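Side-chain contact in MucR Phosphodiesterase (Pseudomonas aeruginosa, PDB 5M1T), which belongs to the EAL-domain family of phosphodiesterases and binds C2E and two magnesium ions: residues I78-G81 with Q82-L86. Sequence-based numbering, arbitrary orientation.
Sequences ITPG and QFLPL. With C2E (9,9'-[(2R,3R,3aS,5S,7aR,9R,10R,10aS,12S,14aR)-3,5,10,12-tetrahydroxy-5,12-dioxidooctahydro-2H,7H-difuro[3,2-d:3',2'-j][1,3,7,9,2,8]tetraoxadiphosphacyclododecine-2,9-diyl]bis(2-amino-1,9-dihydro-6H-purin-6-one)), chain C.
Pro80 O takes the backbone amides of both Phe83 and Leu84 where the loop after strand 61-72 of the EAL domain winds into helix 84-90. The chain folds back in overlapping turns: Gln82 N donates to Thr79 O over 2.9 Å, and Phe83 N to Pro80 O over 3.1 Å, standing 66° out of the carbonyl plane. Leu84 N makes the wider, helix-like i to i+4 bond, reaching Pro80 O at 2.8 Å and lying in that plane; this double grip fixes the peptide carbonyl at the helix start, where Phe83 takes the N-cap position.

Among the side chains, CG of Phe83 sits between its own backbone N and carbonyl carbon (chi1 66°), which swings the ring back against Ile78, Thr79 and Pro80. Pro80 CA lies over one face, 3.9 Å from the ring centroid and 29° off the normal, evidence for a CH-pi contact. Ile78 CG2 approaches the ring edge, 3.6 Å from Phe83 CD2. Beyond these two segments, Trp70 of strand 61-72 meets the same ring edge-to-face, tying the turn to the sheet.

Pro80 and Leu84 also face the ligand, and Thr79 belongs to the same pocket. Pro80 CB presses tightly on Leu84 CD1 at 3.5 Å, while Pro80 CG lies 3.3 Å from O5A of C2E. Leu84 CD1 extends to one of the two guanine bases of C2E, 3.3 Å from its N31.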
ATOM      1  N   ILE A  78       1.777 -22.265 -16.968  1.00 34.45           N
ATOM      2  CA  ILE A  78       1.194 -22.206 -15.633  1.00 33.53           C
ATOM      3  C   ILE A  78       0.357 -20.926 -15.494  1.00 32.20           C
ATOM      4  O   ILE A  78       0.759 -19.821 -15.945  1.00 30.57           O
ATOM      5  CB  ILE A  78       2.306 -22.180 -14.556  1.00 34.08           C
ATOM      6  CG1 ILE A  78       3.236 -23.369 -14.720  1.00 35.90           C
ATOM      7  CG2 ILE A  78       1.730 -22.172 -13.152  1.00 33.72           C
ATOM      8  CD1 ILE A  78       4.261 -23.526 -13.607  1.00 35.75           C
ATOM      9  N   THR A  79      -0.810 -21.086 -14.872  1.00 31.52           N
ATOM     10  CA  THR A  79      -1.740 -19.977 -14.650  1.00 30.88           C
ATOM     11  C   THR A  79      -1.453 -19.297 -13.328  1.00 29.02           C
ATOM     12  O   THR A  79      -0.963 -19.907 -12.402  1.00 28.65           O
ATOM     13  CB  THR A  79      -3.228 -20.437 -14.697  1.00 31.92           C
ATOM     14  OG1 THR A  79      -3.464 -21.520 -13.781  1.00 31.07           O
ATOM     15  CG2 THR A  79      -3.585 -20.877 -16.132  1.00 33.12           C
ATOM     16  N   PRO A  80      -1.778 -18.016 -13.232  1.00 28.19           N
ATOM     17  CA  PRO A  80      -1.343 -17.274 -12.066  1.00 28.06           C
ATOM     18  C   PRO A  80      -1.932 -17.721 -10.712  1.00 27.63           C
ATOM     19  O   PRO A  80      -1.344 -17.441  -9.687  1.00 27.68           O
ATOM     20  CB  PRO A  80      -1.698 -15.831 -12.423  1.00 28.09           C
ATOM     21  CG  PRO A  80      -2.781 -15.916 -13.429  1.00 28.16           C
ATOM     22  CD  PRO A  80      -2.670 -17.235 -14.106  1.00 28.11           C
ATOM     23  N   GLY A  81      -3.059 -18.410 -10.695  1.00 27.97           N
ATOM     24  CA  GLY A  81      -3.578 -18.963  -9.447  1.00 28.68           C
ATOM     25  C   GLY A  81      -2.593 -19.935  -8.819  1.00 30.57           C
ATOM     26  O   GLY A  81      -2.621 -20.171  -7.599  1.00 30.73           O
ATOM     27  N   GLN A  82      -1.720 -20.514  -9.645  1.00 32.03           N
ATOM     28  CA  GLN A  82      -0.774 -21.507  -9.176  1.00 33.98           C
ATOM     29  C   GLN A  82       0.522 -20.904  -8.608  1.00 33.76           C
ATOM     30  O   GLN A  82       1.312 -21.614  -7.996  1.00 34.80           O
ATOM     31  CB  GLN A  82      -0.433 -22.468 -10.295  1.00 36.57           C
ATOM     32  CG  GLN A  82      -1.634 -23.261 -10.787  1.00 39.44           C
ATOM     33  CD  GLN A  82      -1.335 -23.976 -12.095  1.00 43.17           C
ATOM     34  OE1 GLN A  82      -0.411 -24.787 -12.160  1.00 45.64           O
ATOM     35  NE2 GLN A  82      -2.105 -23.672 -13.152  1.00 44.74           N
ATOM     36  N   PHE A  83       0.746 -19.603  -8.790  1.00 32.13           N
ATOM     37  CA  PHE A  83       1.990 -18.985  -8.301  1.00 30.41           C
ATOM     38  C   PHE A  83       1.902 -17.540  -7.811  1.00 29.37           C
ATOM     39  O   PHE A  83       2.834 -17.059  -7.196  1.00 29.28           O
ATOM     40  CB  PHE A  83       3.093 -19.084  -9.364  1.00 30.40           C
ATOM     41  CG  PHE A  83       2.829 -18.283 -10.599  1.00 28.87           C
ATOM     42  CD1 PHE A  83       3.212 -16.972 -10.687  1.00 28.74           C
ATOM     43  CD2 PHE A  83       2.207 -18.873 -11.685  1.00 29.57           C
ATOM     44  CE1 PHE A  83       2.962 -16.241 -11.848  1.00 29.38           C
ATOM     45  CE2 PHE A  83       1.929 -18.153 -12.854  1.00 28.78           C
ATOM     46  CZ  PHE A  83       2.316 -16.837 -12.939  1.00 29.16           C
ATOM     47  N   LEU A  84       0.813 -16.821  -8.066  1.00 28.70           N
ATOM     48  CA  LEU A  84       0.722 -15.447  -7.551  1.00 28.10           C
ATOM     49  C   LEU A  84       0.634 -15.325  -6.023  1.00 27.76           C
ATOM     50  O   LEU A  84       1.073 -14.325  -5.480  1.00 27.71           O
ATOM     51  CB  LEU A  84      -0.433 -14.680  -8.203  1.00 28.38           C
ATOM     52  CG  LEU A  84      -0.183 -14.103  -9.602  1.00 28.21           C
ATOM     53  CD1 LEU A  84      -1.404 -13.335 -10.049  1.00 28.93           C
ATOM     54  CD2 LEU A  84       0.997 -13.160  -9.625  1.00 28.84           C
ATOM     55  N   PRO A  85       0.061 -16.324  -5.321  1.00 27.24           N
ATOM     56  CA  PRO A  85       0.082 -16.240  -3.869  1.00 27.26           C
ATOM     57  C   PRO A  85       1.496 -16.334  -3.263  1.00 27.31           C
ATOM     58  O   PRO A  85       1.800 -15.629  -2.304  1.00 26.45           O
ATOM     59  CB  PRO A  85      -0.782 -17.435  -3.431  1.00 27.55           C
ATOM     60  CG  PRO A  85      -1.654 -17.702  -4.614  1.00 27.02           C
ATOM     61  CD  PRO A  85      -0.754 -17.452  -5.784  1.00 26.76           C
ATOM     62  N   LEU A  86       2.338 -17.199  -3.829  1.00 27.48           N
ATOM     63  CA  LEU A  86       3.754 -17.245  -3.484  1.00 27.42           C
ATOM     64  C   LEU A  86       4.444 -15.927  -3.832  1.00 26.87           C
ATOM     65  O   LEU A  86       5.275 -15.423  -3.075  1.00 25.84           O
ATOM     66  CB  LEU A  86       4.435 -18.394  -4.223  1.00 28.38           C
ATOM     67  CG  LEU A  86       5.934 -18.567  -4.002  1.00 29.46           C
ATOM     68  CD1 LEU A  86       6.180 -18.874  -2.517  1.00 30.46           C
ATOM     69  CD2 LEU A  86       6.552 -19.660  -4.893  1.00 29.83           C
TER
HETATM   70  P1  C2E C 701      -9.184 -12.011 -12.698  1.00 22.24           P
HETATM   71  O2P C2E C 701      -8.697 -10.595 -12.558  1.00 20.84           O
HETATM   72  O1P C2E C 701     -10.613 -12.249 -12.257  1.00 23.32           O
HETATM   73  O5' C2E C 701      -9.010 -12.417 -14.231  1.00 22.29           O
HETATM   74  C5' C2E C 701     -10.017 -13.135 -14.909  1.00 23.46           C
HETATM   75  C4' C2E C 701      -9.771 -14.625 -14.832  1.00 24.20           C
HETATM   76  O4' C2E C 701     -10.924 -15.300 -15.368  1.00 24.39           O
HETATM   77  C3' C2E C 701      -8.588 -15.064 -15.678  1.00 24.54           C
HETATM   78  O3' C2E C 701      -7.977 -16.194 -15.057  1.00 24.24           O
HETATM   79  C2' C2E C 701      -9.214 -15.503 -16.984  1.00 24.90           C
HETATM   80  O2' C2E C 701      -8.426 -16.458 -17.696  1.00 24.85           O
HETATM   81  C1' C2E C 701     -10.496 -16.128 -16.451  1.00 25.52           C
HETATM   82  N9  C2E C 701     -11.574 -16.207 -17.435  1.00 26.89           N
HETATM   83  C8  C2E C 701     -11.930 -15.267 -18.325  1.00 28.42           C
HETATM   84  N7  C2E C 701     -12.980 -15.697 -19.059  1.00 28.63           N
HETATM   85  C5  C2E C 701     -13.308 -16.921 -18.622  1.00 27.16           C
HETATM   86  C6  C2E C 701     -14.318 -17.927 -18.962  1.00 27.17           C
HETATM   87  O6  C2E C 701     -15.153 -17.696 -19.865  1.00 26.62           O
HETATM   88  N1  C2E C 701     -14.306 -19.074 -18.264  1.00 27.66           N
HETATM   89  C2  C2E C 701     -13.404 -19.321 -17.286  1.00 27.78           C
HETATM   90  N2  C2E C 701     -13.437 -20.499 -16.622  1.00 28.62           N
HETATM   91  N3  C2E C 701     -12.460 -18.436 -16.919  1.00 27.41           N
HETATM   92  C4  C2E C 701     -12.371 -17.251 -17.553  1.00 27.29           C
HETATM   93  P11 C2E C 701      -6.380 -16.269 -14.885  1.00 24.35           P
HETATM   94  O21 C2E C 701      -5.733 -15.761 -16.163  1.00 25.26           O
HETATM   95  O11 C2E C 701      -5.992 -17.687 -14.634  1.00 23.75           O
HETATM   96  O5A C2E C 701      -5.996 -15.301 -13.671  1.00 23.76           O
HETATM   97  C5A C2E C 701      -6.547 -15.573 -12.379  1.00 23.16           C
HETATM   98  C4A C2E C 701      -6.325 -14.382 -11.471  1.00 22.66           C
HETATM   99  O4A C2E C 701      -4.937 -14.084 -11.362  1.00 22.85           O
HETATM  100  C3A C2E C 701      -6.914 -13.109 -12.018  1.00 22.98           C
HETATM  101  O3A C2E C 701      -8.308 -13.010 -11.785  1.00 23.46           O
HETATM  102  C2A C2E C 701      -6.128 -12.047 -11.295  1.00 22.75           C
HETATM  103  O2A C2E C 701      -6.614 -11.844  -9.975  1.00 23.97           O
HETATM  104  C1A C2E C 701      -4.760 -12.674 -11.190  1.00 22.88           C
HETATM  105  N91 C2E C 701      -3.850 -12.106 -12.226  1.00 23.00           N
HETATM  106  C81 C2E C 701      -3.703 -12.472 -13.517  1.00 22.66           C
HETATM  107  N71 C2E C 701      -2.740 -11.726 -14.122  1.00 22.34           N
HETATM  108  C51 C2E C 701      -2.273 -10.872 -13.194  1.00 22.03           C
HETATM  109  C61 C2E C 701      -1.264  -9.800 -13.143  1.00 22.16           C
HETATM  110  O61 C2E C 701      -0.608  -9.502 -14.164  1.00 22.02           O
HETATM  111  N11 C2E C 701      -1.089  -9.156 -11.975  1.00 22.23           N
HETATM  112  C21 C2E C 701      -1.811  -9.463 -10.875  1.00 22.82           C
HETATM  113  N21 C2E C 701      -1.594  -8.786  -9.734  1.00 24.19           N
HETATM  114  N31 C2E C 701      -2.753 -10.429 -10.843  1.00 22.31           N
HETATM  115  C41 C2E C 701      -3.012 -11.129 -11.962  1.00 22.18           C